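Local coordinates for hydroquinone dioxygenase small subunit (Pseudomonas sp., PDB 4ZXA), which serves as the cupin-fold small subunit of a two-subunit hydroquinone 1,2-dioxygenase and probably contributes to its ring-cleaving dioxygenase activity, at residues 47-53 / 64-70; 81-87 / 146-152. One frame throughout, in Å; residues are numbered along the deposited sequence.

Interaction 1: 47-53 / 64-70; sequences SKPYEKV and ETLRAEG
The open end of the beta hairpin formed by strands 52-58 and 61-69, in the cupin domain, brings 47-53 against 64-70. Val53 and Thr65 make an antiparallel hydrogen-bonded pair, with Thr65 N giving to Val53 O at 2.7 Å in a nearly straight bond (168°) and Val53 N returning one to Thr65 O. Before it enters the strand the chain makes a type II beta turn from Lys48 to Glu51, and a water fills in between the backbones: it donates to Lys48 O and Glu51 O and accepts from Arg67 N. Tyr50 N, inside the turn, still reaches Arg67 O at 2.8 Å.

Tyr50 has CG beside its own backbone N (chi1 -63°), which lays the ring along strand 61-69. Arg67 O sits over the centre of one face, 3.9 Å above the plane, while the methyl Leu66 CD2 meets the ring edge near CD1. Ala142 of strand 136-142 also packs on Tyr50. Two residues on, the bent chain of Lys52 crosses the Glu64 carboxylate, CE lying 3.1 Å from OE1; NZ stays beyond salt-bridge distance and instead makes a cation-pi contact with Phe75, and Glu64 OE2 bonds to Ser158. The Tyr50 hydroxyl donates to Gly70 O at 3.1 Å, approaching from above the carbonyl plane.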
loop_
_atom_site.group_PDB
_atom_site.type_symbol
_atom_site.label_atom_id
_atom_site.label_comp_id
_atom_site.label_asym_id
_atom_site.label_seq_id
_atom_site.Cartn_x
_atom_site.Cartn_y
_atom_site.Cartn_z
ATOM N N SER A 47 12.799 -26.477 -32.594
ATOM C CA SER A 47 12.726 -25.945 -33.942
ATOM C C SER A 47 13.993 -26.258 -34.721
ATOM O O SER A 47 15.013 -26.632 -34.135
ATOM C CB SER A 47 12.450 -24.440 -33.896
ATOM O OG SER A 47 11.221 -24.194 -33.216
ATOM N N LYS A 48 13.916 -26.127 -36.044
ATOM C CA LYS A 48 15.045 -26.429 -36.917
ATOM C C LYS A 48 16.005 -25.256 -36.896
ATOM O O LYS A 48 15.622 -24.144 -36.557
ATOM C CB LYS A 48 14.573 -26.649 -38.349
ATOM C CG LYS A 48 13.456 -27.652 -38.519
ATOM C CD LYS A 48 12.954 -27.610 -39.966
ATOM C CE LYS A 48 11.658 -28.393 -40.147
ATOM N NZ LYS A 48 10.566 -27.890 -39.243
ATOM N N PRO A 49 17.264 -25.493 -37.262
ATOM C CA PRO A 49 18.192 -24.365 -37.209
ATOM C C PRO A 49 17.732 -23.211 -38.079
ATOM O O PRO A 49 17.468 -23.405 -39.267
ATOM C CB PRO A 49 19.493 -24.971 -37.736
ATOM C CG PRO A 49 19.422 -26.385 -37.254
ATOM C CD PRO A 49 17.968 -26.773 -37.445
ATOM N N TYR A 50 17.602 -22.036 -37.467
ATOM C CA TYR A 50 17.314 -20.788 -38.176
ATOM C C TYR A 50 15.912 -20.668 -38.759
ATOM O O TYR A 50 15.641 -19.792 -39.569
ATOM C CB TYR A 50 18.384 -20.511 -39.231
ATOM C CG TYR A 50 19.749 -20.322 -38.616
ATOM C CD1 TYR A 50 20.039 -19.187 -37.850
ATOM C CD2 TYR A 50 20.746 -21.281 -38.780
ATOM C CE1 TYR A 50 21.289 -19.008 -37.281
ATOM C CE2 TYR A 50 22.002 -21.109 -38.214
ATOM C CZ TYR A 50 22.272 -19.973 -37.463
ATOM O OH TYR A 50 23.525 -19.806 -36.899
ATOM N N GLU A 51 15.026 -21.559 -38.341
ATOM C CA GLU A 51 13.613 -21.397 -38.618
ATOM C C GLU A 51 13.159 -20.149 -37.838
ATOM O O GLU A 51 13.265 -20.101 -36.610
ATOM C CB GLU A 51 12.857 -22.627 -38.127
ATOM C CG GLU A 51 11.487 -22.816 -38.719
ATOM C CD GLU A 51 10.726 -23.919 -38.007
ATOM O OE1 GLU A 51 11.371 -24.712 -37.279
ATOM O OE2 GLU A 51 9.484 -23.990 -38.157
ATOM N N LYS A 52 12.674 -19.138 -38.548
ATOM C CA LYS A 52 12.247 -17.891 -37.915
ATOM C C LYS A 52 10.853 -18.019 -37.271
ATOM O O LYS A 52 9.841 -17.761 -37.905
ATOM C CB LYS A 52 12.318 -16.751 -38.938
ATOM C CG LYS A 52 13.720 -16.604 -39.592
ATOM C CD LYS A 52 13.716 -15.595 -40.768
ATOM C CE LYS A 52 14.225 -14.216 -40.354
ATOM N NZ LYS A 52 15.742 -14.200 -40.145
ATOM N N VAL A 53 10.798 -18.435 -36.010
ATOM C CA VAL A 53 9.508 -18.753 -35.405
ATOM C C VAL A 53 8.950 -17.509 -34.756
ATOM O O VAL A 53 9.567 -16.941 -33.842
ATOM C CB VAL A 53 9.584 -19.892 -34.330
ATOM C CG1 VAL A 53 8.207 -20.116 -33.697
ATOM C CG2 VAL A 53 10.119 -21.205 -34.933
ATOM N N GLU A 64 10.731 -12.743 -33.703
ATOM C CA GLU A 64 11.058 -14.108 -34.100
ATOM C C GLU A 64 12.116 -14.709 -33.173
ATOM O O GLU A 64 13.016 -14.006 -32.688
ATOM C CB GLU A 64 11.566 -14.145 -35.550
ATOM C CG GLU A 64 10.552 -13.719 -36.588
ATOM C CD GLU A 64 11.199 -13.457 -37.936
ATOM O OE1 GLU A 64 12.436 -13.260 -37.966
ATOM O OE2 GLU A 64 10.473 -13.447 -38.964
ATOM N N THR A 65 11.976 -16.007 -32.919
ATOM C CA THR A 65 12.969 -16.779 -32.186
ATOM C C THR A 65 13.711 -17.693 -33.156
ATOM O O THR A 65 13.090 -18.465 -33.886
ATOM C CB THR A 65 12.327 -17.632 -31.057
ATOM O OG1 THR A 65 11.731 -16.768 -30.082
ATOM C CG2 THR A 65 13.383 -18.484 -30.360
ATOM N N LEU A 66 15.033 -17.585 -33.193
ATOM C CA LEU A 66 15.835 -18.479 -34.035
ATOM C C LEU A 66 16.720 -19.409 -33.211
ATOM O O LEU A 66 17.387 -18.984 -32.242
ATOM C CB LEU A 66 16.712 -17.703 -35.025
ATOM C CG LEU A 66 16.047 -16.972 -36.188
ATOM C CD1 LEU A 66 15.204 -15.812 -35.679
ATOM C CD2 LEU A 66 17.101 -16.474 -37.164
ATOM N N ARG A 67 16.729 -20.680 -33.609
ATOM C CA ARG A 67 17.691 -21.627 -33.074
ATOM C C ARG A 67 18.982 -21.499 -33.877
ATOM O O ARG A 67 19.044 -21.905 -35.039
ATOM C CB ARG A 67 17.147 -23.056 -33.148
ATOM C CG ARG A 67 18.060 -24.099 -32.520
ATOM C CD ARG A 67 17.669 -25.533 -32.887
ATOM N NE ARG A 67 18.736 -26.443 -32.489
ATOM C CZ ARG A 67 18.876 -26.922 -31.260
ATOM N NH1 ARG A 67 17.979 -26.601 -30.329
ATOM N NH2 ARG A 67 19.897 -27.724 -30.964
ATOM N N ALA A 68 20.008 -20.920 -33.263
ATOM C CA ALA A 68 21.296 -20.768 -33.927
ATOM C C ALA A 68 22.125 -22.057 -33.810
ATOM O O ALA A 68 22.597 -22.424 -32.724
ATOM C CB ALA A 68 22.052 -19.576 -33.345
ATOM N N GLU A 69 22.285 -22.742 -34.935
ATOM C CA GLU A 69 23.048 -23.981 -34.984
ATOM C C GLU A 69 23.671 -24.135 -36.364
ATOM O O GLU A 69 22.974 -24.315 -37.363
ATOM C CB GLU A 69 22.156 -25.181 -34.667
ATOM C CG GLU A 69 22.914 -26.497 -34.615
ATOM C CD GLU A 69 22.022 -27.675 -34.268
ATOM O OE1 GLU A 69 20.805 -27.456 -34.060
ATOM O OE2 GLU A 69 22.537 -28.817 -34.201
ATOM N N GLY A 70 24.988 -24.056 -36.423
ATOM C CA GLY A 70 25.646 -24.095 -37.709
ATOM C C GLY A 70 25.604 -22.744 -38.396
ATOM O O GLY A 70 25.764 -21.704 -37.759
HETATM O O HOH W 1 14.627 -21.843 -35.015
#

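Interaction 2: 81-87 / 146-152; sequences EFAIVMD and GVILQQT
Strands 81-87 and 146-152 pair antiparallel in the cupin barrel, joined mainly by backbone bonds. Phe82 with Gln151 and Ile84 with Leu149 are hydrogen-bonded pairs, Ile84 N reaching Leu149 O at 2.7 Å. A classic beta bulge follows: Met86 and Asp87 both face Val147, whose O takes a bond from Met86 N (2.8 Å) and a weak one from Asp87 N.

Among polar side chains, Thr152 OG1 donates to the anti lone pair of Glu81 OE2 at 2.8 Å. Gln150 NE2 adds a weak bond to the same oxygen, its amide almost perpendicular to the carboxylate, and also pairs with Tyr138, as does Glu81 OE1. A leucine in place of Glu81 would probably leave the Thr152 hydroxyl and the Gln150 amide without their shared acceptor in a buried setting.

Apolar contacts lie on both faces: Ala83 CB meets Ile148 CG2 at 3.9 Å, and on the other Leu149 CD1 touches Met86 CG at 3.6 Å.

Strand 128-132 flanks 81-87, strand 61-69 flanks 146-152, and helix 40-45 packs on Met86 and Val147, while the large subunit packs on Phe82, Ile84 and Met86 and hydrogen-bonds Gln151 through its Ser236 and Ser241.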
loop_
_atom_site.group_PDB
_atom_site.type_symbol
_atom_site.label_atom_id
_atom_site.label_comp_id
_atom_site.label_asym_id
_atom_site.label_seq_id
_atom_site.Cartn_x
_atom_site.Cartn_y
_atom_site.Cartn_z
ATOM N N GLU A 81 16.700 -4.279 -39.184
ATOM C CA GLU A 81 16.298 -5.382 -38.305
ATOM C C GLU A 81 17.272 -5.425 -37.140
ATOM O O GLU A 81 18.324 -4.782 -37.173
ATOM C CB GLU A 81 16.334 -6.720 -39.047
ATOM C CG GLU A 81 15.241 -6.896 -40.078
ATOM C CD GLU A 81 15.533 -8.034 -41.039
ATOM O OE1 GLU A 81 16.609 -8.011 -41.675
ATOM O OE2 GLU A 81 14.690 -8.952 -41.168
ATOM N N PHE A 82 16.939 -6.182 -36.107
ATOM C CA PHE A 82 17.838 -6.270 -34.971
ATOM C C PHE A 82 17.906 -7.691 -34.448
ATOM O O PHE A 82 16.945 -8.445 -34.567
ATOM C CB PHE A 82 17.370 -5.331 -33.869
ATOM C CG PHE A 82 17.302 -3.901 -34.288
ATOM C CD1 PHE A 82 18.410 -3.078 -34.153
ATOM C CD2 PHE A 82 16.137 -3.377 -34.830
ATOM C CE1 PHE A 82 18.359 -1.741 -34.540
ATOM C CE2 PHE A 82 16.073 -2.051 -35.231
ATOM C CZ PHE A 82 17.185 -1.224 -35.082
ATOM N N ALA A 83 19.041 -8.060 -33.868
ATOM C CA ALA A 83 19.196 -9.400 -33.306
ATOM C C ALA A 83 19.757 -9.306 -31.901
ATOM O O ALA A 83 20.728 -8.567 -31.663
ATOM C CB ALA A 83 20.103 -10.251 -34.182
ATOM N N ILE A 84 19.121 -10.030 -30.977
ATOM C CA ILE A 84 19.631 -10.192 -29.614
ATOM C C ILE A 84 20.007 -11.640 -29.390
ATOM O O ILE A 84 19.180 -12.540 -29.555
ATOM C CB ILE A 84 18.568 -9.890 -28.541
ATOM C CG1 ILE A 84 17.750 -8.647 -28.898
ATOM C CG2 ILE A 84 19.226 -9.778 -27.152
ATOM C CD1 ILE A 84 18.352 -7.401 -28.393
ATOM N N VAL A 85 21.246 -11.875 -28.991
ATOM C CA VAL A 85 21.663 -13.228 -28.655
ATOM C C VAL A 85 21.260 -13.548 -27.226
ATOM O O VAL A 85 21.765 -12.945 -26.283
ATOM C CB VAL A 85 23.170 -13.397 -28.814
ATOM C CG1 VAL A 85 23.618 -14.734 -28.210
ATOM C CG2 VAL A 85 23.536 -13.296 -30.279
ATOM N N MET A 86 20.344 -14.495 -27.069
ATOM C CA MET A 86 19.807 -14.834 -25.752
ATOM C C MET A 86 20.519 -16.022 -25.088
ATOM O O MET A 86 20.382 -16.244 -23.894
ATOM C CB MET A 86 18.296 -15.077 -25.849
ATOM C CG MET A 86 17.478 -13.798 -25.926
ATOM S SD MET A 86 17.435 -12.880 -24.358
ATOM C CE MET A 86 18.898 -11.874 -24.534
ATOM N N ASP A 87 21.276 -16.772 -25.878
ATOM C CA ASP A 87 22.082 -17.878 -25.384
ATOM C C ASP A 87 23.099 -18.300 -26.451
ATOM O O ASP A 87 22.838 -18.194 -27.650
ATOM C CB ASP A 87 21.199 -19.062 -25.012
ATOM C CG ASP A 87 21.996 -20.244 -24.480
ATOM O OD1 ASP A 87 23.047 -20.027 -23.833
ATOM O OD2 ASP A 87 21.565 -21.390 -24.702
ATOM N N GLY A 146 22.543 -22.115 -29.849
ATOM C CA GLY A 146 22.193 -20.908 -29.127
ATOM C C GLY A 146 20.826 -20.403 -29.550
ATOM O O GLY A 146 20.150 -21.030 -30.364
ATOM N N VAL A 147 20.432 -19.255 -29.005
ATOM C CA VAL A 147 19.135 -18.660 -29.291
ATOM C C VAL A 147 19.257 -17.197 -29.733
ATOM O O VAL A 147 19.898 -16.391 -29.049
ATOM C CB VAL A 147 18.230 -18.745 -28.062
ATOM C CG1 VAL A 147 16.898 -18.132 -28.367
ATOM C CG2 VAL A 147 18.061 -20.198 -27.613
ATOM N N ILE A 148 18.663 -16.872 -30.885
ATOM C CA ILE A 148 18.644 -15.497 -31.399
ATOM C C ILE A 148 17.220 -14.934 -31.412
ATOM O O ILE A 148 16.300 -15.566 -31.954
ATOM C CB ILE A 148 19.152 -15.402 -32.853
ATOM C CG1 ILE A 148 20.549 -16.007 -33.011
ATOM C CG2 ILE A 148 19.129 -13.957 -33.326
ATOM C CD1 ILE A 148 21.054 -16.017 -34.461
ATOM N N LEU A 149 17.042 -13.751 -30.819
ATOM C CA LEU A 149 15.785 -13.022 -30.926
ATOM C C LEU A 149 15.924 -11.990 -32.022
ATOM O O LEU A 149 16.839 -11.151 -31.992
ATOM C CB LEU A 149 15.445 -12.304 -29.622
ATOM C CG LEU A 149 14.602 -13.026 -28.578
ATOM C CD1 LEU A 149 14.525 -12.193 -27.313
ATOM C CD2 LEU A 149 13.222 -13.277 -29.095
ATOM N N GLN A 150 15.018 -12.043 -32.986
ATOM C CA GLN A 150 15.050 -11.087 -34.077
ATOM C C GLN A 150 13.808 -10.190 -34.074
ATOM O O GLN A 150 12.674 -10.681 -34.079
ATOM C CB GLN A 150 15.191 -11.811 -35.422
ATOM C CG GLN A 150 15.175 -10.881 -36.622
ATOM C CD GLN A 150 16.117 -11.328 -37.742
ATOM O OE1 GLN A 150 17.049 -12.111 -37.519
ATOM N NE2 GLN A 150 15.881 -10.814 -38.952
ATOM N N GLN A 151 14.047 -8.881 -34.066
ATOM C CA GLN A 151 13.000 -7.880 -34.224
ATOM C C GLN A 151 12.868 -7.467 -35.690
ATOM O O GLN A 151 13.800 -6.920 -36.281
ATOM C CB GLN A 151 13.323 -6.658 -33.372
ATOM C CG GLN A 151 12.372 -5.491 -33.566
ATOM C CD GLN A 151 12.927 -4.239 -32.927
ATOM O OE1 GLN A 151 14.129 -4.162 -32.662
ATOM N NE2 GLN A 151 12.066 -3.253 -32.668
ATOM N N THR A 152 11.707 -7.722 -36.278
ATOM C CA THR A 152 11.547 -7.468 -37.704
ATOM C C THR A 152 10.072 -7.375 -38.101
ATOM O O THR A 152 9.220 -7.091 -37.256
ATOM C CB THR A 152 12.296 -8.545 -38.554
ATOM O OG1 THR A 152 12.296 -8.160 -39.936
ATOM C CG2 THR A 152 11.652 -9.925 -38.396
#

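Interactions 1 and 2 lie in one mixed sheet, their centres about 10 Å apart, and follow in series along the chain: the hairpin contact of 47-53 with 64-70 closes before 81-87 begins. Strands 61-69 and 145-153 are neighbours, so the two contacts meet directly, with probable backbone hydrogen bonds from Leu66 N to Ile148 O (2.7 Å) and from Gln150 N to Glu64 O (2.8 Å). Interaction 1 is thus local in sequence, whereas interaction 2 brings together segments separated by 58 residues. Together they span four adjacent strands, 52-58, 61-69, 145-153 and 81-87, and the large subunit touches interaction 2 but not interaction 1.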